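Local coordinates for protein shikimate dehydrogenase (NADP(+)) (Listeria monocytogenes, PDB 3TNL) that probably catalyses the reversible NADPH-linked reduction of 3-dehydroshikimate to shikimate, the fourth of seven steps to chorismate and so to the aromatic amino acids, at residues B[230-235]-B[259-264]; B[160-165]-B[183-188]; B[251-256]-B[273-278]. All blocks are in the same frame, centred on the assembly; numbering follows the deposited sequence.

Contact 1. Residues B[230-235]-B[259-264]; sequences FTNATG and VSDVVY. With NAD (nicotinamide-adenine-dinucleotide), chain H.
Phe230, Thr231 and Asn232 pair in parallel with Val259, Ser260 and Asp261, the axes of the two short strands lying 17° apart. The backbone ladder runs from Ser260 N to Phe230 O (2.9 Å), through Asn232 N to Ser260 O, and past the strand ends with Val262 N to Asn232 O (3.0 Å). Paired on the same face and both with CG anti to the backbone N, Asn232 and Asp261 lie side by side and point the same way. The amide and carboxylate planes are turned 73° apart, yet Asn232 ND2 gives an almost straight bond (176°) to Asp261 OD2 at 2.8 Å, on the syn side but tilted out of the carboxylate plane, though within the amide plane. Val263 N reaches the same OD2 from the opposite face of the carboxylate, 3.1 Å away, closing an Asx turn. Thr234 OG1 donates in the carbonyl plane to a lone pair of Asn232 OD1 at 2.7 Å. ND2 also bonds to Thr234 O, so the amide holds its own turn directly and the turn after strand 258-261 through Asp261. On the other face Thr231 OG1 and Ser260 OG both hydrogen-bond to Tyr141 OH. Val262 CG2 rests 3.2 Å from O4D of NAD, and Val262 O accepts from the nicotinamide N7N at 3.0 Å. The ring edge of Tyr264, predicted to bind shikimate, approaches that same nitrogen. Two adjacent parallel strands whose C-terminal loops hold the dinucleotide are typical of a Rossmann fold; here the loops meet chiefly the nicotinamide half, with Thr234 beside the adenosine ribose.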
loop_
_atom_site.group_PDB
_atom_site.type_symbol
_atom_site.label_atom_id
_atom_site.label_comp_id
_atom_site.label_asym_id
_atom_site.label_seq_id
_atom_site.Cartn_x
_atom_site.Cartn_y
_atom_site.Cartn_z
ATOM N N PHE B 230 31.986 20.241 -14.573
ATOM C CA PHE B 230 31.426 21.313 -13.771
ATOM C C PHE B 230 29.944 20.981 -13.659
ATOM O O PHE B 230 29.260 20.855 -14.655
ATOM C CB PHE B 230 31.633 22.682 -14.437
ATOM C CG PHE B 230 30.964 23.825 -13.723
ATOM C CD1 PHE B 230 31.264 24.084 -12.411
ATOM C CD2 PHE B 230 30.066 24.660 -14.370
ATOM C CE1 PHE B 230 30.685 25.133 -11.749
ATOM C CE2 PHE B 230 29.474 25.723 -13.679
ATOM C CZ PHE B 230 29.777 25.933 -12.355
ATOM N N THR B 231 29.462 20.866 -12.443
ATOM C CA THR B 231 28.094 20.452 -12.171
ATOM C C THR B 231 27.308 21.419 -11.327
ATOM O O THR B 231 27.800 21.919 -10.331
ATOM C CB THR B 231 28.151 19.107 -11.348
ATOM O OG1 THR B 231 28.838 18.116 -12.127
ATOM C CG2 THR B 231 26.748 18.595 -10.957
ATOM N N ASN B 232 26.087 21.710 -11.741
ATOM C CA ASN B 232 25.170 22.455 -10.928
ATOM C C ASN B 232 24.300 21.467 -10.145
ATOM O O ASN B 232 23.593 20.648 -10.724
ATOM C CB ASN B 232 24.202 23.324 -11.730
ATOM C CG ASN B 232 23.175 23.975 -10.820
ATOM O OD1 ASN B 232 23.543 24.739 -9.904
ATOM N ND2 ASN B 232 21.894 23.615 -10.973
ATOM N N ALA B 233 24.336 21.579 -8.831
ATOM C CA ALA B 233 23.491 20.782 -7.937
ATOM C C ALA B 233 22.746 21.711 -6.982
ATOM O O ALA B 233 22.654 21.466 -5.777
ATOM C CB ALA B 233 24.276 19.676 -7.213
ATOM N N THR B 234 22.273 22.836 -7.511
ATOM C CA THR B 234 21.428 23.776 -6.777
ATOM C C THR B 234 20.108 23.885 -7.510
ATOM O O THR B 234 19.967 23.370 -8.633
ATOM C CB THR B 234 22.001 25.211 -6.717
ATOM O OG1 THR B 234 21.920 25.810 -8.020
ATOM C CG2 THR B 234 23.461 25.249 -6.191
ATOM N N GLY B 235 19.151 24.564 -6.898
ATOM C CA GLY B 235 17.883 24.840 -7.556
ATOM C C GLY B 235 17.949 25.920 -8.646
ATOM O O GLY B 235 16.966 26.163 -9.357
ATOM N N VAL B 259 29.684 19.832 -18.875
ATOM C CA VAL B 259 28.865 20.637 -17.952
ATOM C C VAL B 259 27.581 19.838 -17.685
ATOM O O VAL B 259 26.873 19.416 -18.612
ATOM C CB VAL B 259 28.572 22.050 -18.479
ATOM C CG1 VAL B 259 27.708 22.810 -17.466
ATOM C CG2 VAL B 259 29.897 22.782 -18.728
ATOM N N SER B 260 27.318 19.627 -16.408
ATOM C CA SER B 260 26.221 18.791 -15.942
ATOM C C SER B 260 25.259 19.552 -15.049
ATOM O O SER B 260 25.699 20.404 -14.290
ATOM C CB SER B 260 26.872 17.626 -15.167
ATOM O OG SER B 260 25.994 17.016 -14.246
ATOM N N ASP B 261 23.946 19.304 -15.173
ATOM C CA ASP B 261 22.975 19.928 -14.277
ATOM C C ASP B 261 22.088 18.836 -13.728
ATOM O O ASP B 261 21.741 17.903 -14.456
ATOM C CB ASP B 261 22.149 20.990 -15.041
ATOM C CG ASP B 261 21.660 22.123 -14.129
ATOM O OD1 ASP B 261 21.784 23.312 -14.549
ATOM O OD2 ASP B 261 21.237 21.837 -12.995
ATOM N N VAL B 262 21.788 18.905 -12.442
ATOM C CA VAL B 262 20.839 17.982 -11.820
ATOM C C VAL B 262 19.412 18.321 -12.273
ATOM O O VAL B 262 18.529 17.482 -12.238
ATOM C CB VAL B 262 20.926 17.981 -10.286
ATOM C CG1 VAL B 262 22.292 17.449 -9.814
ATOM C CG2 VAL B 262 20.578 19.365 -9.711
ATOM N N VAL B 263 19.187 19.556 -12.706
ATOM C CA VAL B 263 17.875 19.969 -13.183
ATOM C C VAL B 263 17.557 19.309 -14.559
ATOM O O VAL B 263 18.432 19.192 -15.416
ATOM C CB VAL B 263 17.817 21.535 -13.333
ATOM C CG1 VAL B 263 16.489 21.989 -13.999
ATOM C CG2 VAL B 263 18.075 22.232 -11.974
ATOM N N TYR B 264 16.319 18.850 -14.747
ATOM C CA TYR B 264 15.875 18.315 -16.037
ATOM C C TYR B 264 14.517 18.889 -16.469
ATOM O O TYR B 264 14.019 18.541 -17.534
ATOM C CB TYR B 264 15.879 16.772 -16.073
ATOM C CG TYR B 264 15.068 16.101 -15.026
ATOM C CD1 TYR B 264 13.768 15.677 -15.288
ATOM C CD2 TYR B 264 15.568 15.904 -13.757
ATOM C CE1 TYR B 264 13.025 15.052 -14.310
ATOM C CE2 TYR B 264 14.828 15.298 -12.780
ATOM C CZ TYR B 264 13.556 14.868 -13.062
ATOM O OH TYR B 264 12.828 14.265 -12.053
HETATM P PA NAD H . 18.287 21.510 -1.150
HETATM O O1A NAD H . 17.142 22.420 -0.712
HETATM O O2A NAD H . 18.663 20.345 -0.255
HETATM O O5B NAD H . 19.577 22.431 -1.487
HETATM C C5B NAD H . 19.513 23.661 -2.210
HETATM C C4B NAD H . 20.920 24.055 -2.676
HETATM O O4B NAD H . 20.818 25.153 -3.597
HETATM C C3B NAD H . 21.770 24.614 -1.552
HETATM O O3B NAD H . 23.157 24.315 -1.850
HETATM C C2B NAD H . 21.568 26.110 -1.617
HETATM O O2B NAD H . 22.672 26.852 -1.117
HETATM C C1B NAD H . 21.444 26.321 -3.112
HETATM N N9A NAD H . 20.698 27.503 -3.561
HETATM C C8A NAD H . 19.350 27.629 -3.543
HETATM N N7A NAD H . 19.006 28.812 -4.095
HETATM C C5A NAD H . 20.126 29.465 -4.495
HETATM C C6A NAD H . 20.439 30.662 -5.106
HETATM N N6A NAD H . 19.472 31.506 -5.478
HETATM N N1A NAD H . 21.726 30.964 -5.385
HETATM C C2A NAD H . 22.728 30.123 -5.025
HETATM N N3A NAD H . 22.505 28.935 -4.420
HETATM C C4A NAD H . 21.234 28.569 -4.143
HETATM O O3 NAD H . 17.887 21.004 -2.613
HETATM P PN NAD H . 18.225 19.584 -3.287
HETATM O O1N NAD H . 17.241 18.519 -2.870
HETATM O O2N NAD H . 19.728 19.318 -3.190
HETATM O O5D NAD H . 17.853 19.827 -4.836
HETATM C C5D NAD H . 18.606 20.778 -5.580
HETATM C C4D NAD H . 18.204 20.547 -7.023
HETATM O O4D NAD H . 18.461 19.175 -7.375
HETATM C C3D NAD H . 16.714 20.766 -7.228
HETATM O O3D NAD H . 16.533 21.582 -8.390
HETATM C C2D NAD H . 16.147 19.372 -7.443
HETATM O O2D NAD H . 14.945 19.368 -8.245
HETATM C C1D NAD H . 17.327 18.661 -8.095
HETATM N N1N NAD H . 17.364 17.203 -7.964
HETATM C C2N NAD H . 17.403 16.439 -9.072
HETATM C C3N NAD H . 17.460 15.052 -8.978
HETATM C C7N NAD H . 17.506 14.179 -10.190
HETATM O O7N NAD H . 17.166 13.009 -10.016
HETATM N N7N NAD H . 17.935 14.676 -11.370
HETATM C C4N NAD H . 17.472 14.453 -7.708
HETATM C C5N NAD H . 17.436 15.264 -6.579
HETATM C C6N NAD H . 17.377 16.650 -6.728
#

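Contact 2. Residues B[160-165]-B[183-188]; sequences CGAGGA and IFNRKD. With NAD (nicotinamide-adenine-dinucleotide), chain H.
Gly161 N donates to Phe184 O (3.0 Å) nearly along the carbonyl axis. The same oxygen receives a CA-H contact from Cys160 CA, within the parallel bridge of Cys160 with Phe184. Methyl groups meet oxygens rather than carbons: Ile183 CG2 lies against Gly161 O, and Ala162 CB rests 3.6 Å from Asn185 OD1.

Most of the polar chemistry passes through NAD. Asn185, with CG anti to its backbone N, turns its amide to the adenosine ribose: OD1 accepts from O3B at 2.7 Å, while ND2 gives a bond to O2B. ND2 also meets a lone pair of Arg186 O, 2.9 Å away. Ala162 N donates to O3B from the other segment, so this hydroxyl bridges the two. Where the glycine turn enters the helix, Gly164 N meets O2A and Ala165 N meets O2N, each at 2.9 Å, which puts both phosphates at the start of helix 164-175, with Gly163 as N-cap.

Among charged groups, Asp188 OD2 accepts from O2B at 2.6 Å and also forms a salt bridge with Arg186 NE, which meets it in the guanidinium plane although above the carboxylate plane. With its chain extended from CG to NE, Arg186 brings one guanidinium face to the adenine, C5A standing 3.6 Å above that plane.

The Rossmann glycine turn grips the diphosphate through backbone amides, and the end of strand 180-185 reads the ribose diol. A carboxylate bonded to the unphosphorylated O2B hydroxyl is consistent with the NAD bound here, and would probably be a less welcoming neighbour for a 2'-phosphate.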
loop_
_atom_site.group_PDB
_atom_site.type_symbol
_atom_site.label_atom_id
_atom_site.label_comp_id
_atom_site.label_asym_id
_atom_site.label_seq_id
_atom_site.Cartn_x
_atom_site.Cartn_y
_atom_site.Cartn_z
ATOM N N CYS B 160 28.526 23.038 -7.744
ATOM C CA CYS B 160 27.801 24.070 -7.030
ATOM C C CYS B 160 26.679 23.408 -6.242
ATOM O O CYS B 160 25.861 22.689 -6.787
ATOM C CB CYS B 160 27.134 25.074 -7.974
ATOM S SG CYS B 160 28.293 25.950 -9.016
ATOM N N GLY B 161 26.662 23.659 -4.940
ATOM C CA GLY B 161 25.603 23.173 -4.074
ATOM C C GLY B 161 26.093 22.423 -2.856
ATOM O O GLY B 161 27.219 21.922 -2.791
ATOM N N ALA B 162 25.180 22.307 -1.901
ATOM C CA ALA B 162 25.449 21.673 -0.591
ATOM C C ALA B 162 24.201 21.158 0.101
ATOM O O ALA B 162 24.223 20.912 1.335
ATOM C CB ALA B 162 26.212 22.614 0.314
ATOM N N GLY B 163 23.128 20.989 -0.674
ATOM C CA GLY B 163 21.909 20.394 -0.198
ATOM C C GLY B 163 21.938 18.886 -0.348
ATOM O O GLY B 163 22.999 18.269 -0.435
ATOM N N GLY B 164 20.761 18.282 -0.430
ATOM C CA GLY B 164 20.690 16.824 -0.487
ATOM C C GLY B 164 21.361 16.219 -1.695
ATOM O O GLY B 164 22.154 15.279 -1.572
ATOM N N ALA B 165 21.042 16.746 -2.876
ATOM C CA ALA B 165 21.599 16.219 -4.101
ATOM C C ALA B 165 23.114 16.409 -4.159
ATOM O O ALA B 165 23.854 15.469 -4.484
ATOM C CB ALA B 165 20.939 16.880 -5.333
ATOM N N ILE B 183 33.919 22.299 -4.144
ATOM C CA ILE B 183 32.527 22.689 -3.901
ATOM C C ILE B 183 32.424 24.195 -3.755
ATOM O O ILE B 183 33.237 24.822 -3.063
ATOM C CB ILE B 183 32.001 22.061 -2.581
ATOM C CG1 ILE B 183 32.231 20.534 -2.572
ATOM C CG2 ILE B 183 30.523 22.460 -2.309
ATOM C CD1 ILE B 183 31.989 19.859 -1.216
ATOM N N PHE B 184 31.400 24.760 -4.395
ATOM C CA PHE B 184 31.075 26.176 -4.288
ATOM C C PHE B 184 29.643 26.306 -3.795
ATOM O O PHE B 184 28.738 25.664 -4.304
ATOM C CB PHE B 184 31.228 26.914 -5.607
ATOM C CG PHE B 184 32.655 27.109 -6.010
ATOM C CD1 PHE B 184 33.245 28.343 -5.889
ATOM C CD2 PHE B 184 33.406 26.046 -6.513
ATOM C CE1 PHE B 184 34.568 28.525 -6.250
ATOM C CE2 PHE B 184 34.722 26.217 -6.878
ATOM C CZ PHE B 184 35.316 27.459 -6.721
ATOM N N ASN B 185 29.449 27.105 -2.754
ATOM C CA ASN B 185 28.121 27.333 -2.239
ATOM C C ASN B 185 28.041 28.750 -1.691
ATOM O O ASN B 185 29.045 29.308 -1.216
ATOM C CB ASN B 185 27.756 26.338 -1.100
ATOM C CG ASN B 185 26.248 26.200 -0.924
ATOM O OD1 ASN B 185 25.606 25.503 -1.739
ATOM N ND2 ASN B 185 25.673 26.881 0.088
ATOM N N ARG B 186 26.853 29.342 -1.747
ATOM C CA ARG B 186 26.668 30.668 -1.146
ATOM C C ARG B 186 26.717 30.550 0.375
ATOM O O ARG B 186 26.624 29.450 0.939
ATOM C CB ARG B 186 25.350 31.319 -1.579
ATOM C CG ARG B 186 24.055 30.622 -1.162
ATOM C CD ARG B 186 22.862 31.443 -1.533
ATOM N NE ARG B 186 21.601 30.848 -1.113
ATOM C CZ ARG B 186 20.428 31.352 -1.459
ATOM N NH1 ARG B 186 19.303 30.787 -1.039
ATOM N NH2 ARG B 186 20.395 32.409 -2.263
ATOM N N LYS B 187 26.893 31.692 1.037
ATOM C CA LYS B 187 26.945 31.757 2.474
ATOM C C LYS B 187 25.540 31.769 3.089
ATOM O O LYS B 187 25.086 32.767 3.673
ATOM C CB LYS B 187 27.748 32.979 2.893
ATOM C CG LYS B 187 29.189 32.940 2.513
ATOM C CD LYS B 187 29.830 31.692 3.053
ATOM C CE LYS B 187 31.295 31.868 3.333
ATOM N NZ LYS B 187 31.428 32.714 4.527
ATOM N N ASP B 188 24.875 30.636 2.974
ATOM C CA ASP B 188 23.523 30.442 3.520
ATOM C C ASP B 188 23.574 29.319 4.575
ATOM O O ASP B 188 24.650 28.926 4.994
ATOM C CB ASP B 188 22.493 30.188 2.410
ATOM C CG ASP B 188 22.704 28.877 1.661
ATOM O OD1 ASP B 188 23.595 28.073 2.021
ATOM O OD2 ASP B 188 21.960 28.659 0.672
HETATM P PA NAD H . 18.287 21.510 -1.150
HETATM O O1A NAD H . 17.142 22.420 -0.712
HETATM O O2A NAD H . 18.663 20.345 -0.255
HETATM O O5B NAD H . 19.577 22.431 -1.487
HETATM C C5B NAD H . 19.513 23.661 -2.210
HETATM C C4B NAD H . 20.920 24.055 -2.676
HETATM O O4B NAD H . 20.818 25.153 -3.597
HETATM C C3B NAD H . 21.770 24.614 -1.552
HETATM O O3B NAD H . 23.157 24.315 -1.850
HETATM C C2B NAD H . 21.568 26.110 -1.617
HETATM O O2B NAD H . 22.672 26.852 -1.117
HETATM C C1B NAD H . 21.444 26.321 -3.112
HETATM N N9A NAD H . 20.698 27.503 -3.561
HETATM C C8A NAD H . 19.350 27.629 -3.543
HETATM N N7A NAD H . 19.006 28.812 -4.095
HETATM C C5A NAD H . 20.126 29.465 -4.495
HETATM C C6A NAD H . 20.439 30.662 -5.106
HETATM N N6A NAD H . 19.472 31.506 -5.478
HETATM N N1A NAD H . 21.726 30.964 -5.385
HETATM C C2A NAD H . 22.728 30.123 -5.025
HETATM N N3A NAD H . 22.505 28.935 -4.420
HETATM C C4A NAD H . 21.234 28.569 -4.143
HETATM O O3 NAD H . 17.887 21.004 -2.613
HETATM P PN NAD H . 18.225 19.584 -3.287
HETATM O O1N NAD H . 17.241 18.519 -2.870
HETATM O O2N NAD H . 19.728 19.318 -3.190
HETATM O O5D NAD H . 17.853 19.827 -4.836
HETATM C C5D NAD H . 18.606 20.778 -5.580
HETATM C C4D NAD H . 18.204 20.547 -7.023
HETATM O O4D NAD H . 18.461 19.175 -7.375
HETATM C C3D NAD H . 16.714 20.766 -7.228
HETATM O O3D NAD H . 16.533 21.582 -8.390
HETATM C C2D NAD H . 16.147 19.372 -7.443
HETATM O O2D NAD H . 14.945 19.368 -8.245
HETATM C C1D NAD H . 17.327 18.661 -8.095
HETATM N N1N NAD H . 17.364 17.203 -7.964
HETATM C C2N NAD H . 17.403 16.439 -9.072
HETATM C C3N NAD H . 17.460 15.052 -8.978
HETATM C C7N NAD H . 17.506 14.179 -10.190
HETATM O O7N NAD H . 17.166 13.009 -10.016
HETATM N N7N NAD H . 17.935 14.676 -11.370
HETATM C C4N NAD H . 17.472 14.453 -7.708
HETATM C C5N NAD H . 17.436 15.264 -6.579
HETATM C C6N NAD H . 17.377 16.650 -6.728
#

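Contact 3. Residues B[251-256]-B[273-278]; sequences DMLRPE and EIAEEQ
In the nucleotide-binding Rossmann domain, the loop joining strands 229-232 and 258-261 packs, mainly through Leu253, on the C-terminal end of helix 270-277. Leu253 supplies the apolar point of contact. Its CD1 stands anti to CA (chi2 -175°), which carries that methyl onto the helix backbone, 3.7 Å from Ala275 CA. The same methyl touches Ile274 CG2 at 4.1 Å and Ala275 CB at 4.2 Å, fitting over two successive residues of the helix. Nearer the root of the side chain, Leu253 CB meets Gln278 CB at 4.1 Å.

Gln278 comes just as the helix ends and takes the larger share of contact on its side. Its N still bonds to Ile274 O (3.0 Å). Of this side chain, CB makes the nearest approach to Leu253; the side chain also touches Ala250, before the loop segment. The backbone carbonyl of Gln278 faces the loop, where Pro255 CG lies over it, 3.7 Å from Gln278 O, with Pro255 CD slightly farther away.

Arg254 leaves the backbone away from the helix, and its NH1 and NH2 are hydrogen-bonded to Ile224 O and Ser227 O, at the end of helix 217-226 and just past it. Asp251, too, is taken up outside the contact, in a salt bridge with Arg221.

No hydrogen bond or salt bridge crosses between the two segments, so their association rests on van der Waals contact, buried at Leu253 and Ala275 and more exposed toward Pro255.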
loop_
_atom_site.group_PDB
_atom_site.type_symbol
_atom_site.label_atom_id
_atom_site.label_comp_id
_atom_site.label_asym_id
_atom_site.label_seq_id
_atom_site.Cartn_x
_atom_site.Cartn_y
_atom_site.Cartn_z
ATOM N N ASP B 251 33.634 32.503 -20.514
ATOM C CA ASP B 251 35.053 32.204 -20.765
ATOM C C ASP B 251 35.700 31.358 -19.665
ATOM O O ASP B 251 36.897 31.013 -19.756
ATOM C CB ASP B 251 35.862 33.477 -21.031
ATOM C CG ASP B 251 35.990 34.364 -19.812
ATOM O OD1 ASP B 251 36.527 35.492 -19.965
ATOM O OD2 ASP B 251 35.629 33.986 -18.686
ATOM N N MET B 252 34.918 30.972 -18.663
ATOM C CA MET B 252 35.380 30.009 -17.647
ATOM C C MET B 252 35.227 28.579 -18.198
ATOM O O MET B 252 35.810 27.629 -17.661
ATOM C CB MET B 252 34.642 30.125 -16.300
ATOM C CG MET B 252 34.926 31.385 -15.627
ATOM S SD MET B 252 34.034 31.468 -14.090
ATOM C CE MET B 252 34.687 33.035 -13.435
ATOM N N LEU B 253 34.466 28.419 -19.286
ATOM C CA LEU B 253 34.224 27.116 -19.897
ATOM C C LEU B 253 35.180 26.926 -21.083
ATOM O O LEU B 253 35.820 27.877 -21.536
ATOM C CB LEU B 253 32.763 27.023 -20.342
ATOM C CG LEU B 253 31.687 27.416 -19.339
ATOM C CD1 LEU B 253 30.275 27.139 -19.908
ATOM C CD2 LEU B 253 31.846 26.655 -18.071
ATOM N N ARG B 254 35.296 25.687 -21.562
ATOM C CA ARG B 254 36.123 25.333 -22.712
ATOM C C ARG B 254 35.486 24.133 -23.369
ATOM O O ARG B 254 34.747 23.394 -22.722
ATOM C CB ARG B 254 37.562 25.037 -22.319
ATOM C CG ARG B 254 37.713 23.794 -21.404
ATOM C CD ARG B 254 39.102 23.651 -20.847
ATOM N NE ARG B 254 39.240 22.380 -20.142
ATOM C CZ ARG B 254 38.786 22.143 -18.912
ATOM N NH1 ARG B 254 38.115 23.070 -18.248
ATOM N NH2 ARG B 254 38.970 20.932 -18.405
ATOM N N PRO B 255 35.806 23.882 -24.651
ATOM C CA PRO B 255 35.112 22.824 -25.365
ATOM C C PRO B 255 35.286 21.399 -24.833
ATOM O O PRO B 255 34.394 20.579 -25.004
ATOM C CB PRO B 255 35.653 22.961 -26.784
ATOM C CG PRO B 255 36.056 24.331 -26.913
ATOM C CD PRO B 255 36.590 24.722 -25.565
ATOM N N GLU B 256 36.395 21.113 -24.156
ATOM C CA GLU B 256 36.624 19.773 -23.621
ATOM C C GLU B 256 35.892 19.491 -22.322
ATOM O O GLU B 256 35.739 18.340 -21.934
ATOM C CB GLU B 256 38.140 19.522 -23.409
ATOM C CG GLU B 256 38.897 19.400 -24.707
ATOM C CD GLU B 256 40.364 19.015 -24.543
ATOM O OE1 GLU B 256 40.846 18.895 -23.389
ATOM O OE2 GLU B 256 41.031 18.817 -25.590
ATOM N N GLU B 273 22.609 25.911 -21.688
ATOM C CA GLU B 273 22.623 26.685 -22.924
ATOM C C GLU B 273 24.004 27.344 -23.110
ATOM O O GLU B 273 24.564 27.311 -24.200
ATOM C CB GLU B 273 21.554 27.797 -22.914
ATOM C CG GLU B 273 20.124 27.405 -22.916
ATOM C CD GLU B 273 19.186 28.612 -22.998
ATOM O OE1 GLU B 273 19.698 29.763 -23.104
ATOM O OE2 GLU B 273 17.935 28.397 -23.043
ATOM N N ILE B 274 24.522 27.997 -22.087
ATOM C CA ILE B 274 25.806 28.665 -22.167
ATOM C C ILE B 274 26.883 27.644 -22.472
ATOM O O ILE B 274 27.762 27.878 -23.306
ATOM C CB ILE B 274 26.134 29.444 -20.875
ATOM C CG1 ILE B 274 25.121 30.566 -20.674
ATOM C CG2 ILE B 274 27.537 30.021 -20.993
ATOM C CD1 ILE B 274 25.137 31.167 -19.237
ATOM N N ALA B 275 26.816 26.479 -21.819
ATOM C CA ALA B 275 27.782 25.421 -22.086
ATOM C C ALA B 275 27.750 24.997 -23.535
ATOM O O ALA B 275 28.792 24.850 -24.171
ATOM C CB ALA B 275 27.525 24.236 -21.176
ATOM N N GLU B 276 26.558 24.802 -24.075
ATOM C CA GLU B 276 26.451 24.446 -25.491
ATOM C C GLU B 276 27.084 25.549 -26.371
ATOM O O GLU B 276 27.780 25.271 -27.371
ATOM C CB GLU B 276 25.005 24.183 -25.887
ATOM C CG GLU B 276 24.375 22.986 -25.248
ATOM C CD GLU B 276 23.009 22.654 -25.863
ATOM O OE1 GLU B 276 22.570 23.346 -26.801
ATOM O OE2 GLU B 276 22.367 21.702 -25.399
ATOM N N GLU B 277 26.804 26.806 -26.029
ATOM C CA GLU B 277 27.350 27.959 -26.782
ATOM C C GLU B 277 28.878 27.975 -26.768
ATOM O O GLU B 277 29.512 28.549 -27.639
ATOM C CB GLU B 277 26.801 29.295 -26.249
ATOM C CG GLU B 277 25.300 29.494 -26.432
ATOM C CD GLU B 277 24.741 30.675 -25.609
ATOM O OE1 GLU B 277 23.506 30.820 -25.502
ATOM O OE2 GLU B 277 25.540 31.446 -25.033
ATOM N N GLN B 278 29.467 27.449 -25.696
ATOM C CA GLN B 278 30.926 27.380 -25.602
ATOM C C GLN B 278 31.530 26.097 -26.150
ATOM O O GLN B 278 32.768 25.939 -26.123
ATOM C CB GLN B 278 31.366 27.612 -24.165
ATOM C CG GLN B 278 30.914 28.995 -23.665
ATOM C CD GLN B 278 31.416 30.145 -24.551
ATOM O OE1 GLN B 278 32.602 30.254 -24.818
ATOM N NE2 GLN B 278 30.505 30.978 -24.997
#

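All three contacts belong to the nucleotide-binding half of the chain, built on the parallel sheet ordered 208-213, 180-185, 156-160, 229-232, 258-261, 281-283. Contacts 1 and 2, with centres about 11 Å apart, meet within that sheet: Ala233 N reaches Cys160 O at 2.8 Å. Both grip NAD, contact 2 at the adenosine and diphosphate, contact 1 chiefly at the nicotinamide half. Contact 2 closes before contact 1 opens. Contact 3 interleaves with contact 1 along the chain, its centre about 14 Å away, and Val259 CB packs on Ala275 CB (3.6 Å). Neighbouring C-terminal strand ends thus form the cofactor site together, while contact 3, centred about 22 Å from contact 2, joins a peripheral loop and helix.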